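Local coordinates for protein 455aa long hypothetical phospho-sugar mutase (Sulfolobus tokodaii, PDB 2F7L) that interconverts the 6-phosphates and 1-phosphates of glucosamine and galactosamine, a magnesium-dependent step on the way to UDP-N-acetylglucosamine and UDP-N-acetylgalactosamine, at residues A[267-272]-A[349-354]. Numbering follows the deposited sequence.
Sequences SYWASV and MLELLA
Trp269 carries this contact, using its face against Leu352 and its indole N-H against Glu351. Leu352 CB lies 3.9 Å from the centroid of the five-membered ring of Trp269 and only 14° off the ring normal, which meets the criterion for a CH-pi contact over the face. Leu352 CA sits over the centre of the same indole. The methyl CD2 of Leu352 extends the cover to the benzo half, 3.6 Å from CE3 of Trp269, and also approaches the ring edge of Tyr268, 4.4 Å from Leu352 CD2 to Tyr268 CD2. At the indole edge, Trp269 NE1 donates to Glu351 OE2 over 2.7 Å with an N-H...O angle of 156°. The carboxylate stands almost perpendicular to the indole and receives the bond on the anti side of OE2, well out of the carboxylate plane. Beyond CG the glutamate chain is extended, which takes OE2 across to the indole edge at its N-H.

The second shell fixes this buried carboxylate: Lys273 forms a salt bridge to OE2, probably stabilising the anionic form, while the backbone N of Asp164 hydrogen-bonds to OE1. Tyr298 meets the Tyr268 ring at an inclined angle, and Leu363 of helix 360-365 touches Leu352. In the alpha/beta/alpha domain III of this phosphohexose mutase, the contact joins helices 259-272 and 342-356, whose local axes approach to 10.2 Å at a crossing angle of 73°; helix 165-171 packs on the latter through Ile168, and the chain between the two helices includes the domain's four-stranded mixed sheet.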
loop_
_atom_site.group_PDB
_atom_site.type_symbol
_atom_site.label_atom_id
_atom_site.label_comp_id
_atom_site.label_asym_id
_atom_site.label_seq_id
_atom_site.Cartn_x
_atom_site.Cartn_y
_atom_site.Cartn_z
ATOM N N SER A 267 7.086 -7.534 -10.758
ATOM C CA SER A 267 6.014 -8.240 -11.443
ATOM C C SER A 267 6.686 -9.237 -12.402
ATOM O O SER A 267 6.182 -10.324 -12.682
ATOM C CB SER A 267 5.153 -7.232 -12.204
ATOM O OG SER A 267 3.830 -7.714 -12.338
ATOM N N TYR A 268 7.853 -8.856 -12.889
ATOM C CA TYR A 268 8.613 -9.701 -13.793
ATOM C C TYR A 268 9.132 -10.955 -13.071
ATOM O O TYR A 268 8.803 -12.091 -13.433
ATOM C CB TYR A 268 9.785 -8.898 -14.358
ATOM C CG TYR A 268 10.818 -9.741 -15.037
ATOM C CD1 TYR A 268 10.492 -10.497 -16.165
ATOM C CD2 TYR A 268 12.119 -9.816 -14.536
ATOM C CE1 TYR A 268 11.439 -11.313 -16.778
ATOM C CE2 TYR A 268 13.075 -10.633 -15.141
ATOM C CZ TYR A 268 12.726 -11.377 -16.260
ATOM O OH TYR A 268 13.658 -12.198 -16.850
ATOM N N TRP A 269 9.955 -10.729 -12.056
ATOM C CA TRP A 269 10.530 -11.806 -11.274
ATOM C C TRP A 269 9.483 -12.827 -10.832
ATOM O O TRP A 269 9.761 -14.022 -10.757
ATOM C CB TRP A 269 11.223 -11.220 -10.049
ATOM C CG TRP A 269 12.137 -12.177 -9.395
ATOM C CD1 TRP A 269 12.201 -12.477 -8.067
ATOM C CD2 TRP A 269 13.161 -12.945 -10.031
ATOM N NE1 TRP A 269 13.205 -13.388 -7.833
ATOM C CE2 TRP A 269 13.813 -13.690 -9.023
ATOM C CE3 TRP A 269 13.593 -13.079 -11.359
ATOM C CZ2 TRP A 269 14.875 -14.551 -9.299
ATOM C CZ3 TRP A 269 14.650 -13.939 -11.630
ATOM C CH2 TRP A 269 15.277 -14.662 -10.604
ATOM N N ALA A 270 8.276 -12.356 -10.539
ATOM C CA ALA A 270 7.214 -13.251 -10.094
ATOM C C ALA A 270 6.886 -14.317 -11.138
ATOM O O ALA A 270 6.526 -15.444 -10.778
ATOM C CB ALA A 270 5.963 -12.461 -9.741
ATOM N N SER A 271 7.000 -13.966 -12.420
ATOM C CA SER A 271 6.733 -14.917 -13.508
ATOM C C SER A 271 7.880 -15.926 -13.611
ATOM O O SER A 271 7.672 -17.093 -13.946
ATOM C CB SER A 271 6.600 -14.190 -14.844
ATOM O OG SER A 271 7.837 -13.583 -15.178
ATOM N N VAL A 272 9.089 -15.462 -13.335
ATOM C CA VAL A 272 10.255 -16.327 -13.375
ATOM C C VAL A 272 10.142 -17.394 -12.287
ATOM O O VAL A 272 10.590 -18.521 -12.479
ATOM C CB VAL A 272 11.554 -15.518 -13.156
ATOM C CG1 VAL A 272 12.738 -16.451 -13.020
ATOM C CG2 VAL A 272 11.766 -14.547 -14.323
ATOM N N MET A 349 13.210 -8.245 -4.171
ATOM C CA MET A 349 14.116 -7.391 -4.920
ATOM C C MET A 349 15.534 -7.908 -4.813
ATOM O O MET A 349 16.231 -8.023 -5.815
ATOM C CB MET A 349 14.044 -5.948 -4.418
ATOM C CG MET A 349 14.791 -4.944 -5.298
ATOM S SD MET A 349 14.101 -4.803 -6.961
ATOM C CE MET A 349 13.084 -3.329 -6.787
ATOM N N LEU A 350 15.963 -8.208 -3.590
ATOM C CA LEU A 350 17.307 -8.737 -3.368
ATOM C C LEU A 350 17.485 -10.072 -4.103
ATOM O O LEU A 350 18.614 -10.473 -4.383
ATOM C CB LEU A 350 17.583 -8.933 -1.870
ATOM C CG LEU A 350 17.764 -7.682 -1.009
ATOM C CD1 LEU A 350 18.241 -8.085 0.367
ATOM C CD2 LEU A 350 18.773 -6.744 -1.639
ATOM N N GLU A 351 16.387 -10.765 -4.402
ATOM C CA GLU A 351 16.513 -12.021 -5.118
ATOM C C GLU A 351 16.767 -11.652 -6.576
ATOM O O GLU A 351 17.838 -11.926 -7.111
ATOM C CB GLU A 351 15.250 -12.888 -4.993
ATOM C CG GLU A 351 15.578 -14.364 -4.743
ATOM C CD GLU A 351 14.414 -15.331 -5.010
ATOM O OE1 GLU A 351 14.523 -16.518 -4.612
ATOM O OE2 GLU A 351 13.398 -14.922 -5.623
ATOM N N LEU A 352 15.787 -11.006 -7.199
ATOM C CA LEU A 352 15.869 -10.545 -8.585
ATOM C C LEU A 352 17.242 -9.910 -8.874
ATOM O O LEU A 352 17.885 -10.196 -9.881
ATOM C CB LEU A 352 14.740 -9.534 -8.820
ATOM C CG LEU A 352 14.400 -8.934 -10.188
ATOM C CD1 LEU A 352 14.855 -7.480 -10.242
ATOM C CD2 LEU A 352 15.022 -9.792 -11.293
ATOM N N LEU A 353 17.689 -9.063 -7.961
ATOM C CA LEU A 353 18.972 -8.391 -8.081
ATOM C C LEU A 353 20.128 -9.385 -7.984
ATOM O O LEU A 353 21.141 -9.249 -8.667
ATOM C CB LEU A 353 19.094 -7.352 -6.966
ATOM C CG LEU A 353 19.858 -6.063 -7.266
ATOM C CD1 LEU A 353 21.314 -6.409 -7.468
ATOM C CD2 LEU A 353 19.282 -5.370 -8.503
ATOM N N ALA A 354 19.973 -10.386 -7.126
ATOM C CA ALA A 354 21.008 -11.395 -6.918
ATOM C C ALA A 354 21.200 -12.300 -8.117
ATOM O O ALA A 354 22.320 -12.645 -8.478
ATOM C CB ALA A 354 20.662 -12.235 -5.712
#